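Local coordinates for voltage-sensor containing phosphatase (Ciona intestinalis, PDB 3V0D), which probably dephosphorylates membrane phosphoinositides under the control of a transmembrane voltage sensor, through a PTEN-like pair of phosphatase and C2 domains, at residues V182-K187 with T296-G301; Q178-G183 with R308-N313; V112-T115 with V121-I124; T28-H33 with L154-S159. The protein carries 1 engineered substitution. All coordinates share one frame; numbering follows the deposited sequence. Where two conformers were deposited one is given.

Contact 1: residues V182-K187 with T296-G301; sequences VGYFEK and TSLVEG
Leu298 lays one of its methyls on the ring of Tyr184, and this is the tight part of the contact. CD1 stands over one face of the phenol, 3.7 Å from the ring centroid and 24° off the normal, in a CH-pi contact displaced toward the CG–CD2 side, where Leu298 CD1 comes within 3.5 Å of Tyr184 CD2. Leu298 CB adds a looser touch at CE2, so the leucine runs along the ring while the two side chains point in opposite directions. The phenol is held at its far end as well, because its hydroxyl is hydrogen-bonded to the backbone N of Asn295, at the end of strand 290-295. On the solvent side the packing thins out. Lys187 sends its aliphatic chain alongside the other leucine methyl, with CD 4.1 Å from Leu298 CD2, then bends at chi3 and chi4 (-67° and -55°). This leaves Lys187 NZ 6.1 Å from Glu300 OE1, opposite charges that are near each other without pairing. No hydrogen bond joins the two segments. Helix 176-191 of the phosphatase thus meets the loop between strands 290-295 and 303-307 of the C2 domain, an interdomain interface of the kind found in PTEN-type phosphatases.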
loop_
_atom_site.group_PDB
_atom_site.type_symbol
_atom_site.label_atom_id
_atom_site.label_comp_id
_atom_site.label_asym_id
_atom_site.label_seq_id
_atom_site.Cartn_x
_atom_site.Cartn_y
_atom_site.Cartn_z
ATOM N N VAL A 182 2.916 3.990 5.582
ATOM C CA VAL A 182 4.133 4.102 6.388
ATOM C C VAL A 182 4.072 5.417 7.185
ATOM O O VAL A 182 4.455 5.468 8.362
ATOM C CB VAL A 182 5.423 3.976 5.552
ATOM C CG1 VAL A 182 6.645 4.028 6.447
ATOM C CG2 VAL A 182 5.416 2.678 4.746
ATOM N N GLY A 183 3.578 6.489 6.557
ATOM C CA GLY A 183 3.397 7.757 7.255
ATOM C C GLY A 183 2.411 7.649 8.398
ATOM O O GLY A 183 2.622 8.231 9.466
ATOM N N TYR A 184 1.321 6.908 8.200
ATOM C CA TYR A 184 0.393 6.649 9.281
ATOM C C TYR A 184 1.091 5.950 10.450
ATOM O O TYR A 184 0.851 6.295 11.622
ATOM C CB TYR A 184 -0.750 5.772 8.816
ATOM C CG TYR A 184 -1.833 6.416 7.961
ATOM C CD1 TYR A 184 -2.759 5.593 7.324
ATOM C CD2 TYR A 184 -1.981 7.800 7.812
ATOM C CE1 TYR A 184 -3.835 6.116 6.623
ATOM C CE2 TYR A 184 -3.057 8.338 7.101
ATOM C CZ TYR A 184 -4.004 7.486 6.537
ATOM O OH TYR A 184 -5.101 7.960 5.853
ATOM N N PHE A 185 1.940 4.957 10.160
ATOM C CA PHE A 185 2.667 4.295 11.226
ATOM C C PHE A 185 3.576 5.277 11.983
ATOM O O PHE A 185 3.629 5.257 13.209
ATOM C CB PHE A 185 3.449 3.086 10.704
ATOM C CG PHE A 185 4.140 2.371 11.823
ATOM C CD1 PHE A 185 3.404 1.721 12.813
ATOM C CD2 PHE A 185 5.527 2.429 11.959
ATOM C CE1 PHE A 185 4.043 1.163 13.925
ATOM C CE2 PHE A 185 6.154 1.842 13.044
ATOM C CZ PHE A 185 5.427 1.202 14.017
ATOM N N GLU A 186 4.280 6.128 11.252
ATOM C CA GLU A 186 5.096 7.153 11.897
ATOM C C GLU A 186 4.253 8.000 12.851
ATOM O O GLU A 186 4.669 8.280 13.985
ATOM C CB GLU A 186 5.754 8.023 10.834
ATOM C CG GLU A 186 6.614 9.155 11.423
ATOM C CD GLU A 186 7.128 10.168 10.407
ATOM O OE1 GLU A 186 7.134 9.900 9.205
ATOM O OE2 GLU A 186 7.573 11.259 10.837
ATOM N N LYS A 187 3.070 8.413 12.393
ATOM C CA LYS A 187 2.182 9.233 13.214
ATOM C C LYS A 187 1.696 8.471 14.443
ATOM O O LYS A 187 1.568 9.053 15.540
ATOM C CB LYS A 187 0.991 9.726 12.387
ATOM C CG LYS A 187 0.069 10.693 13.123
ATOM C CD LYS A 187 -0.907 11.409 12.198
ATOM C CE LYS A 187 -0.193 12.370 11.252
ATOM N NZ LYS A 187 0.658 13.366 11.983
ATOM N N THR A 296 -10.103 6.355 8.480
ATOM C CA THR A 296 -11.016 7.376 9.015
ATOM C C THR A 296 -10.496 8.062 10.284
ATOM O O THR A 296 -10.778 9.221 10.527
ATOM C CB THR A 296 -12.404 6.804 9.294
ATOM O OG1 THR A 296 -12.313 5.779 10.289
ATOM C CG2 THR A 296 -13.070 6.257 8.046
ATOM N N SER A 297 -9.731 7.335 11.099
ATOM C CA SER A 297 -9.206 7.880 12.355
ATOM C C SER A 297 -8.166 8.936 12.169
ATOM O O SER A 297 -7.871 9.693 13.100
ATOM C CB SER A 297 -8.546 6.802 13.165
ATOM O OG SER A 297 -9.494 5.865 13.516
ATOM N N LEU A 298 -7.559 8.961 10.990
ATOM C CA LEU A 298 -6.459 9.857 10.706
ATOM C C LEU A 298 -6.887 11.030 9.837
ATOM O O LEU A 298 -6.088 11.909 9.544
ATOM C CB LEU A 298 -5.173 9.130 10.316
ATOM C CG LEU A 298 -4.643 8.223 11.437
ATOM C CD1 LEU A 298 -3.520 7.381 10.887
ATOM C CD2 LEU A 298 -4.137 8.994 12.636
ATOM N N VAL A 299 -8.178 11.076 9.482
ATOM C CA VAL A 299 -8.768 12.224 8.791
ATOM C C VAL A 299 -8.749 13.433 9.702
ATOM O O VAL A 299 -9.050 13.331 10.887
ATOM C CB VAL A 299 -10.216 11.906 8.335
ATOM C CG1 VAL A 299 -10.948 13.161 7.844
ATOM C CG2 VAL A 299 -10.176 10.888 7.229
ATOM N N GLU A 300 -8.398 14.570 9.116
ATOM C CA GLU A 300 -8.410 15.842 9.821
ATOM C C GLU A 300 -9.546 16.707 9.306
ATOM O O GLU A 300 -9.700 16.914 8.102
ATOM C CB GLU A 300 -7.071 16.555 9.643
ATOM C CG GLU A 300 -5.887 15.734 10.140
ATOM C CD GLU A 300 -4.556 16.382 9.851
ATOM O OE1 GLU A 300 -3.877 15.942 8.896
ATOM O OE2 GLU A 300 -4.197 17.333 10.574
ATOM N N GLY A 301 -10.360 17.200 10.226
ATOM C CA GLY A 301 -11.461 18.078 9.873
ATOM C C GLY A 301 -12.504 17.330 9.073
ATOM O O GLY A 301 -12.793 16.170 9.363
#

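Contact 2: residues Q178-G183 with R308-N313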
loop_
_atom_site.group_PDB
_atom_site.type_symbol
_atom_site.label_atom_id
_atom_site.label_comp_id
_atom_site.label_asym_id
_atom_site.label_seq_id
_atom_site.Cartn_x
_atom_site.Cartn_y
_atom_site.Cartn_z
ATOM N N GLN A 178 0.697 3.080 -0.167
ATOM C CA GLN A 178 1.754 2.424 0.598
ATOM C C GLN A 178 2.625 3.459 1.314
ATOM O O GLN A 178 2.909 3.338 2.520
ATOM C CB GLN A 178 2.559 1.490 -0.302
ATOM C CG GLN A 178 1.760 0.252 -0.679
ATOM C CD GLN A 178 2.366 -0.579 -1.785
ATOM O OE1 GLN A 178 3.305 -0.165 -2.470
ATOM N NE2 GLN A 178 1.811 -1.778 -1.970
ATOM N N ILE A 179 3.017 4.520 0.608
ATOM C CA ILE A 179 3.740 5.617 1.246
ATOM C C ILE A 179 2.921 6.228 2.377
ATOM O O ILE A 179 3.444 6.473 3.491
ATOM C CB ILE A 179 4.126 6.678 0.185
ATOM C CG1 ILE A 179 5.179 6.108 -0.753
ATOM C CG2 ILE A 179 4.612 7.980 0.828
ATOM C CD1 ILE A 179 5.415 6.969 -2.007
ATOM N N ARG A 180 1.639 6.493 2.121
ATOM C CA ARG A 180 0.773 7.080 3.124
ATOM C C ARG A 180 0.702 6.201 4.377
ATOM O O ARG A 180 0.681 6.722 5.492
ATOM C CB ARG A 180 -0.604 7.313 2.519
ATOM C CG ARG A 180 -1.622 7.852 3.489
ATOM C CD ARG A 180 -2.835 8.468 2.775
ATOM N NE ARG A 180 -3.273 7.768 1.568
ATOM C CZ ARG A 180 -2.995 8.109 0.306
ATOM N NH1 ARG A 180 -3.472 7.345 -0.649
ATOM N NH2 ARG A 180 -2.282 9.184 -0.030
ATOM N N TYR A 181 0.627 4.885 4.206
ATOM C CA TYR A 181 0.463 3.989 5.342
ATOM C C TYR A 181 1.724 3.902 6.193
ATOM O O TYR A 181 1.627 3.784 7.419
ATOM C CB TYR A 181 -0.081 2.620 4.882
ATOM C CG TYR A 181 -1.600 2.638 4.877
ATOM C CD1 TYR A 181 -2.319 3.560 4.099
ATOM C CD2 TYR A 181 -2.321 1.803 5.730
ATOM C CE1 TYR A 181 -3.670 3.651 4.158
ATOM C CE2 TYR A 181 -3.718 1.910 5.819
ATOM C CZ TYR A 181 -4.377 2.847 5.040
ATOM O OH TYR A 181 -5.741 3.011 5.135
ATOM N N VAL A 182 2.916 3.990 5.582
ATOM C CA VAL A 182 4.133 4.102 6.388
ATOM C C VAL A 182 4.072 5.417 7.185
ATOM O O VAL A 182 4.455 5.468 8.362
ATOM C CB VAL A 182 5.423 3.976 5.552
ATOM C CG1 VAL A 182 6.645 4.028 6.447
ATOM C CG2 VAL A 182 5.416 2.678 4.746
ATOM N N GLY A 183 3.578 6.489 6.557
ATOM C CA GLY A 183 3.397 7.757 7.255
ATOM C C GLY A 183 2.411 7.649 8.398
ATOM O O GLY A 183 2.622 8.231 9.466
ATOM N N ARG A 308 -1.956 14.791 -6.985
ATOM C CA ARG A 308 -1.685 13.769 -7.996
ATOM C C ARG A 308 -0.739 12.684 -7.475
ATOM O O ARG A 308 -0.987 11.493 -7.637
ATOM C CB ARG A 308 -1.100 14.427 -9.256
ATOM C CG ARG A 308 -0.723 13.449 -10.344
ATOM C CD ARG A 308 -0.208 14.153 -11.585
ATOM N NE ARG A 308 1.061 14.819 -11.308
ATOM C CZ ARG A 308 1.695 15.613 -12.165
ATOM N NH1 ARG A 308 1.191 15.832 -13.391
ATOM N NH2 ARG A 308 2.848 16.170 -11.806
ATOM N N GLU A 309 0.342 13.110 -6.840
ATOM C CA GLU A 309 1.372 12.192 -6.351
ATOM C C GLU A 309 0.887 11.303 -5.213
ATOM O O GLU A 309 1.550 10.335 -4.865
ATOM C CB GLU A 309 2.542 13.040 -5.839
ATOM C CG GLU A 309 3.289 13.842 -6.902
ATOM C CD GLU A 309 2.486 14.942 -7.637
ATOM O OE1 GLU A 309 2.740 15.046 -8.880
ATOM O OE2 GLU A 309 1.664 15.698 -7.001
ATOM N N GLU A 310 -0.242 11.679 -4.625
ATOM C CA GLU A 310 -0.828 10.970 -3.483
ATOM C C GLU A 310 -1.934 10.008 -3.854
ATOM O O GLU A 310 -2.538 9.410 -2.974
ATOM C CB GLU A 310 -1.392 11.972 -2.485
ATOM C CG GLU A 310 -0.373 12.784 -1.714
ATOM C CD GLU A 310 -1.075 13.804 -0.864
ATOM O OE1 GLU A 310 -1.124 13.620 0.369
ATOM O OE2 GLU A 310 -1.618 14.775 -1.430
ATOM N N ILE A 311 -2.194 9.840 -5.151
ATOM C CA ILE A 311 -3.269 8.963 -5.626
ATOM C C ILE A 311 -2.638 7.785 -6.378
ATOM O O ILE A 311 -1.667 7.977 -7.114
ATOM C CB ILE A 311 -4.229 9.757 -6.546
ATOM C CG1 ILE A 311 -4.821 10.943 -5.797
ATOM C CG2 ILE A 311 -5.350 8.847 -7.098
ATOM C CD1 ILE A 311 -5.504 12.000 -6.692
ATOM N N ASP A 312 -3.180 6.581 -6.182
ATOM C CA ASP A 312 -2.617 5.399 -6.808
ATOM C C ASP A 312 -3.020 5.339 -8.264
ATOM O O ASP A 312 -4.197 5.227 -8.627
ATOM C CB ASP A 312 -3.057 4.125 -6.075
ATOM C CG ASP A 312 -2.668 4.130 -4.596
ATOM O OD1 ASP A 312 -3.417 3.558 -3.789
ATOM O OD2 ASP A 312 -1.584 4.668 -4.278
ATOM N N ASN A 313 -1.964 5.369 -9.085
ATOM C CA ASN A 313 -1.890 5.264 -10.557
ATOM C C ASN A 313 -1.437 6.610 -11.156
ATOM O O ASN A 313 -0.443 6.649 -11.886
ATOM C CB ASN A 313 -3.122 4.674 -11.264
ATOM C CG ASN A 313 -3.355 3.208 -10.900
ATOM O OD1 ASN A 313 -2.431 2.493 -10.485
ATOM N ND2 ASN A 313 -4.581 2.748 -11.114
HETATM O O HOH W 1 -0.951 11.151 1.550
#
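Arg180 grips the backbone carbonyl of Glu310 end-on, with both terminal nitrogens on one oxygen. The shorter bond, Arg180 NH2 to Glu310 O at 3.0 Å, is also the straighter (155° at the hydrogen) and lies in the carbonyl plane on a lone pair. Arg180 NH1 reaches the same Glu310 O at 3.2 Å, approaching nearly along the C=O axis. The oxygen sits only 8° out of the guanidinium plane, so the flat group meets it edge-on. A water widens the grip: it accepts from Arg180 NH2 at 2.9 Å and donates to Glu310 OE1 at 2.7 Å, bridging a carboxylate that is not in direct contact with the arginine and is turned 65° from the guanidinium. The other carboxylate oxygen, OE2, takes the backbone N of Lys307. Further out, Arg180 NE donates to the carbonyl of Trp293, which helps fix the rotation of the guanidinium. Direct packing is slight, essentially Arg180 NH2 against Glu310 CB at 3.8 Å. One cationic side chain on the phosphatase helix 176-191 therefore joins two backbone carbonyls of the C2 domain, and the nearby carboxylates of Glu310 and Asp312 probably favour its positive charge without forming salt bridges to it.

Contact 3: residues V112-T115 with V121-I124; sequences VWMT and VIAI
Trp113 supplies the polar link of this contact, its indole N-H donating to the backbone carbonyl of Val121. The Trp113 NE1 to Val121 O distance is 3.0 Å and the bond is fairly straight, 160° at the hydrogen. The oxygen lies near the indole plane, at the edge of the ring, whereas the donor stands well above the carbonyl plane, 55° out of it. With CG anti to the backbone N (chi1 168°), the tryptophan swings its pyrrole edge from the helix toward the start of the strand.

The apolar contacts gather on one methyl. CG2 of Ile122 lies at the edge of the indole, 3.6 Å from Trp113 CD1, and also touches the thioether, at 3.8 Å from Met114 SD. Met114 bends at chi2 and chi3, which brings its sulfur to the strand; the Met114 and Ile122 side chains cross at about a right angle, and the sulfur also lies beside the backbone of Val121. The methyl thus faces an aromatic edge and a sulfur side by side, from successive residues of the helix.

Outside the pair, His120 stacks on the Trp113 ring, and Trp140 of helix 131-143 touches both Met114 and Ile122. The contact packs the C-terminal part of helix 100-115 against the first residues of strand 121-125, an inner strand of the phosphatase sheet that runs parallel to both of its neighbours, 34-41 and 67-73.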
loop_
_atom_site.group_PDB
_atom_site.type_symbol
_atom_site.label_atom_id
_atom_site.label_comp_id
_atom_site.label_asym_id
_atom_site.label_seq_id
_atom_site.Cartn_x
_atom_site.Cartn_y
_atom_site.Cartn_z
ATOM N N VAL A 112 8.300 -8.785 19.331
ATOM C CA VAL A 112 8.432 -9.886 20.297
ATOM C C VAL A 112 9.521 -10.854 19.824
ATOM O O VAL A 112 10.376 -11.288 20.592
ATOM C CB VAL A 112 7.077 -10.581 20.527
ATOM C CG1 VAL A 112 7.224 -11.887 21.309
ATOM C CG2 VAL A 112 6.123 -9.652 21.283
ATOM N N TRP A 113 9.483 -11.197 18.545
ATOM C CA TRP A 113 10.460 -12.110 17.979
ATOM C C TRP A 113 11.870 -11.546 18.050
ATOM O O TRP A 113 12.807 -12.242 18.448
ATOM C CB TRP A 113 10.055 -12.432 16.549
ATOM C CG TRP A 113 11.122 -13.132 15.776
ATOM C CD1 TRP A 113 11.831 -12.620 14.741
ATOM C CD2 TRP A 113 11.581 -14.470 15.958
ATOM N NE1 TRP A 113 12.712 -13.532 14.278
ATOM C CE2 TRP A 113 12.602 -14.680 15.017
ATOM C CE3 TRP A 113 11.251 -15.498 16.856
ATOM C CZ2 TRP A 113 13.282 -15.892 14.904
ATOM C CZ3 TRP A 113 11.938 -16.709 16.747
ATOM C CH2 TRP A 113 12.940 -16.886 15.773
ATOM N N MET A 114 12.037 -10.284 17.667
ATOM C CA MET A 114 13.360 -9.710 17.582
ATOM C C MET A 114 13.943 -9.419 18.970
ATOM O O MET A 114 15.142 -9.566 19.189
ATOM C CB MET A 114 13.356 -8.478 16.670
ATOM C CG MET A 114 13.028 -8.846 15.203
ATOM S SD MET A 114 14.341 -9.777 14.440
ATOM C CE MET A 114 15.115 -8.460 13.590
ATOM N N THR A 115 13.111 -9.062 19.932
ATOM C CA THR A 115 13.674 -8.640 21.213
ATOM C C THR A 115 14.290 -9.816 21.944
ATOM O O THR A 115 15.177 -9.641 22.781
ATOM C CB THR A 115 12.544 -8.026 22.058
ATOM O OG1 THR A 115 11.991 -6.909 21.367
ATOM C CG2 THR A 115 13.076 -7.511 23.339
ATOM N N VAL A 121 16.477 -12.950 12.895
ATOM C CA VAL A 121 16.211 -12.218 11.671
ATOM C C VAL A 121 14.748 -12.355 11.280
ATOM O O VAL A 121 14.052 -13.324 11.641
ATOM C CB VAL A 121 17.133 -12.656 10.486
ATOM C CG1 VAL A 121 18.589 -12.612 10.914
ATOM C CG2 VAL A 121 16.783 -14.024 9.933
ATOM N N ILE A 122 14.300 -11.366 10.505
ATOM C CA ILE A 122 13.007 -11.409 9.850
ATOM C C ILE A 122 13.233 -11.322 8.363
ATOM O O ILE A 122 14.069 -10.552 7.884
ATOM C CB ILE A 122 12.041 -10.306 10.357
ATOM C CG1 ILE A 122 12.563 -8.884 10.130
ATOM C CG2 ILE A 122 11.703 -10.557 11.827
ATOM C CD1 ILE A 122 11.640 -7.788 10.688
ATOM N N ALA A 123 12.453 -12.112 7.621
ATOM C CA ALA A 123 12.495 -12.096 6.157
ATOM C C ALA A 123 11.095 -11.824 5.665
ATOM O O ALA A 123 10.187 -12.645 5.872
ATOM C CB ALA A 123 13.045 -13.405 5.598
ATOM N N ILE A 124 10.932 -10.669 5.040
ATOM C CA ILE A 124 9.638 -10.188 4.578
ATOM C C ILE A 124 9.572 -10.374 3.078
ATOM O O ILE A 124 10.492 -9.984 2.360
ATOM C CB ILE A 124 9.441 -8.729 5.000
ATOM C CG1 ILE A 124 9.526 -8.618 6.541
ATOM C CG2 ILE A 124 8.124 -8.185 4.483
ATOM C CD1 ILE A 124 9.646 -7.223 7.093
#

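Contact 4: residues T28-H33 with L154-S159. With PO4 (phosphate ion), chain D.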
loop_
_atom_site.group_PDB
_atom_site.type_symbol
_atom_site.label_atom_id
_atom_site.label_comp_id
_atom_site.label_asym_id
_atom_site.label_seq_id
_atom_site.Cartn_x
_atom_site.Cartn_y
_atom_site.Cartn_z
ATOM N N THR A 28 17.553 -9.844 -0.443
ATOM C CA THR A 28 18.364 -8.694 -0.089
ATOM C C THR A 28 18.434 -8.569 1.421
ATOM O O THR A 28 17.383 -8.536 2.083
ATOM C CB THR A 28 17.724 -7.394 -0.643
ATOM O OG1 THR A 28 17.537 -7.498 -2.065
ATOM C CG2 THR A 28 18.540 -6.145 -0.280
ATOM N N TYR A 29 19.637 -8.435 1.979
ATOM C CA TYR A 29 19.799 -8.005 3.362
ATOM C C TYR A 29 19.636 -6.494 3.419
ATOM O O TYR A 29 20.547 -5.736 3.099
ATOM C CB TYR A 29 21.154 -8.426 3.936
ATOM C CG TYR A 29 21.214 -9.875 4.321
ATOM C CD1 TYR A 29 21.532 -10.858 3.385
ATOM C CD2 TYR A 29 20.921 -10.269 5.618
ATOM C CE1 TYR A 29 21.594 -12.194 3.743
ATOM C CE2 TYR A 29 20.980 -11.609 6.003
ATOM C CZ TYR A 29 21.314 -12.572 5.051
ATOM O OH TYR A 29 21.381 -13.902 5.392
ATOM N N VAL A 30 18.432 -6.048 3.743
ATOM C CA VAL A 30 18.172 -4.621 3.930
ATOM C C VAL A 30 19.017 -4.084 5.090
ATOM O O VAL A 30 19.614 -3.016 4.973
ATOM C CB VAL A 30 16.664 -4.364 4.111
ATOM C CG1 VAL A 30 16.400 -2.885 4.424
ATOM C CG2 VAL A 30 15.893 -4.804 2.840
ATOM N N THR A 31 19.060 -4.871 6.168
ATOM C CA THR A 31 20.063 -4.747 7.227
ATOM C C THR A 31 20.606 -6.153 7.468
ATOM O O THR A 31 20.159 -7.106 6.830
ATOM C CB THR A 31 19.497 -4.207 8.529
ATOM O OG1 THR A 31 18.712 -5.227 9.143
ATOM C CG2 THR A 31 18.657 -2.931 8.327
ATOM N N ASP A 32 21.551 -6.312 8.394
ATOM C CA ASP A 32 22.024 -7.664 8.725
ATOM C C ASP A 32 20.925 -8.578 9.237
ATOM O O ASP A 32 21.095 -9.790 9.178
ATOM C CB ASP A 32 23.100 -7.670 9.830
ATOM C CG ASP A 32 24.373 -6.960 9.468
ATOM O OD1 ASP A 32 25.172 -6.768 10.410
ATOM O OD2 ASP A 32 24.600 -6.621 8.292
ATOM N N HIS A 33 19.839 -8.009 9.793
ATOM C CA HIS A 33 18.796 -8.848 10.410
ATOM C C HIS A 33 17.427 -8.692 9.789
ATOM O O HIS A 33 16.482 -9.273 10.293
ATOM C CB HIS A 33 18.733 -8.632 11.933
ATOM C CG HIS A 33 20.035 -8.918 12.613
ATOM N ND1 HIS A 33 20.903 -7.926 13.000
ATOM C CD2 HIS A 33 20.627 -10.089 12.953
ATOM C CE1 HIS A 33 21.971 -8.471 13.554
ATOM N NE2 HIS A 33 21.832 -9.780 13.534
ATOM N N LEU A 154 11.640 4.779 3.893
ATOM C CA LEU A 154 11.226 4.372 2.546
ATOM C C LEU A 154 12.378 4.508 1.568
ATOM O O LEU A 154 12.610 3.625 0.757
ATOM C CB LEU A 154 10.052 5.242 2.084
ATOM C CG LEU A 154 8.728 4.854 2.729
ATOM C CD1 LEU A 154 7.743 6.004 2.658
ATOM C CD2 LEU A 154 8.165 3.620 2.022
ATOM N N GLU A 155 13.098 5.624 1.619
ATOM C CA GLU A 155 14.206 5.826 0.705
ATOM C C GLU A 155 15.308 4.831 0.979
ATOM O O GLU A 155 15.938 4.361 0.038
ATOM C CB GLU A 155 14.716 7.248 0.808
ATOM C CG GLU A 155 13.771 8.216 0.153
ATOM C CD GLU A 155 14.321 9.588 -0.079
ATOM O OE1 GLU A 155 13.540 10.424 -0.570
ATOM O OE2 GLU A 155 15.503 9.841 0.205
ATOM N N TYR A 156 15.543 4.473 2.238
ATOM C CA TYR A 156 16.546 3.464 2.558
ATOM C C TYR A 156 16.145 2.106 1.969
ATOM O O TYR A 156 16.953 1.422 1.312
ATOM C CB TYR A 156 16.787 3.376 4.067
ATOM C CG TYR A 156 17.800 2.324 4.398
ATOM C CD1 TYR A 156 19.163 2.566 4.189
ATOM C CD2 TYR A 156 17.428 1.099 4.943
ATOM C CE1 TYR A 156 20.115 1.602 4.466
ATOM C CE2 TYR A 156 18.378 0.134 5.237
ATOM C CZ TYR A 156 19.713 0.381 4.988
ATOM O OH TYR A 156 20.674 -0.564 5.277
ATOM N N PHE A 157 14.892 1.705 2.178
ATOM C CA PHE A 157 14.421 0.466 1.568
ATOM C C PHE A 157 14.620 0.514 0.057
ATOM O O PHE A 157 15.137 -0.435 -0.540
ATOM C CB PHE A 157 12.929 0.231 1.895
ATOM C CG PHE A 157 12.378 -0.946 1.160
ATOM C CD1 PHE A 157 12.644 -2.250 1.581
ATOM C CD2 PHE A 157 11.624 -0.767 0.002
ATOM C CE1 PHE A 157 12.162 -3.347 0.858
ATOM C CE2 PHE A 157 11.137 -1.871 -0.722
ATOM C CZ PHE A 157 11.411 -3.153 -0.287
ATOM N N GLY A 158 14.211 1.627 -0.547
ATOM C CA GLY A 158 14.358 1.751 -1.995
ATOM C C GLY A 158 15.823 1.653 -2.422
ATOM O O GLY A 158 16.120 0.990 -3.405
ATOM N N SER A 159 16.729 2.269 -1.663
ATOM C CA SER A 159 18.153 2.251 -1.990
ATOM C C SER A 159 18.750 0.862 -1.903
ATOM O O SER A 159 19.726 0.553 -2.586
ATOM C CB SER A 159 18.936 3.215 -1.087
ATOM O OG SER A 159 19.208 2.708 0.216
HETATM P P PO4 D . 20.915 -4.659 14.279
HETATM O O1 PO4 D . 19.884 -5.048 15.312
HETATM O O2 PO4 D . 22.228 -5.253 14.753
HETATM O O3 PO4 D . 20.485 -5.290 12.970
HETATM O O4 PO4 D . 21.003 -3.171 14.174
#
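The hydroxyl of Tyr156 donates a hydrogen bond to the backbone carbonyl of Val30, a short bond of 2.7 Å between Tyr156 OH and Val30 O, directed nearly along the carbonyl. The oxygen is met at the edge of the phenol, near the ring plane. Beside this bond, the CG1 methyl of Val30 rests 3.7 Å from Tyr156 CE2, so the carbonyl and the methyl of one residue both meet the CE2 side of the phenol. The other methyl is more loosely placed, with Val30 CG2 at 4.3 Å from Phe157 CD1.

Both aromatic side chains leave helix 150-161 with CG anti to the backbone N (chi1 179° for Tyr156, 174° for Phe157), and they reach Val30 from neighbouring positions on the helix. Phe147 meets the Tyr156 ring, while Phe157 also lies on helix 131-143 and on Ala36 of strand 34-41. On the other segment the chain turns a corner at Val30. Just beyond, Thr31 OG1 accepts from the backbone N of His33 at 3.1 Å, an ST turn that ties the backbone of His33 back to Thr31. His33 ND1 donates to phosphate O3 at 2.7 Å, almost straight at 170° and in the ring plane; Lys146 also binds this ion.

The phosphate is probably from the crystallisation liquor, so its site need not be a substrate site. The tyrosine bond gives a backbone carbonyl at the corner a partner from the helix, within otherwise apolar packing.

From the N terminus, residues 28-33 open the first long loop, which contact 4 closes some 120 residues later on helix 150-161. Contact 3 falls wholly within that span, as a short closure between helix 100-115 and strand 121-125. The two touch where Ile122 N lies 3.0 Å from His33 O, a probable hydrogen bond, and both belong to the phosphatase domain. After contact 4 has closed, helix 176-191 opens contacts 1 and 2 from overlapping residues. Contact 1 closes first, at 296-301, and contact 2 at 308-313; the two start from the same stretch of helix, and the loop of contact 1 lies within that of contact 2. Both tie the phosphatase to the C2 domain. Leu154 packs on Ile179 and Val182, joining contact 4 to this helix.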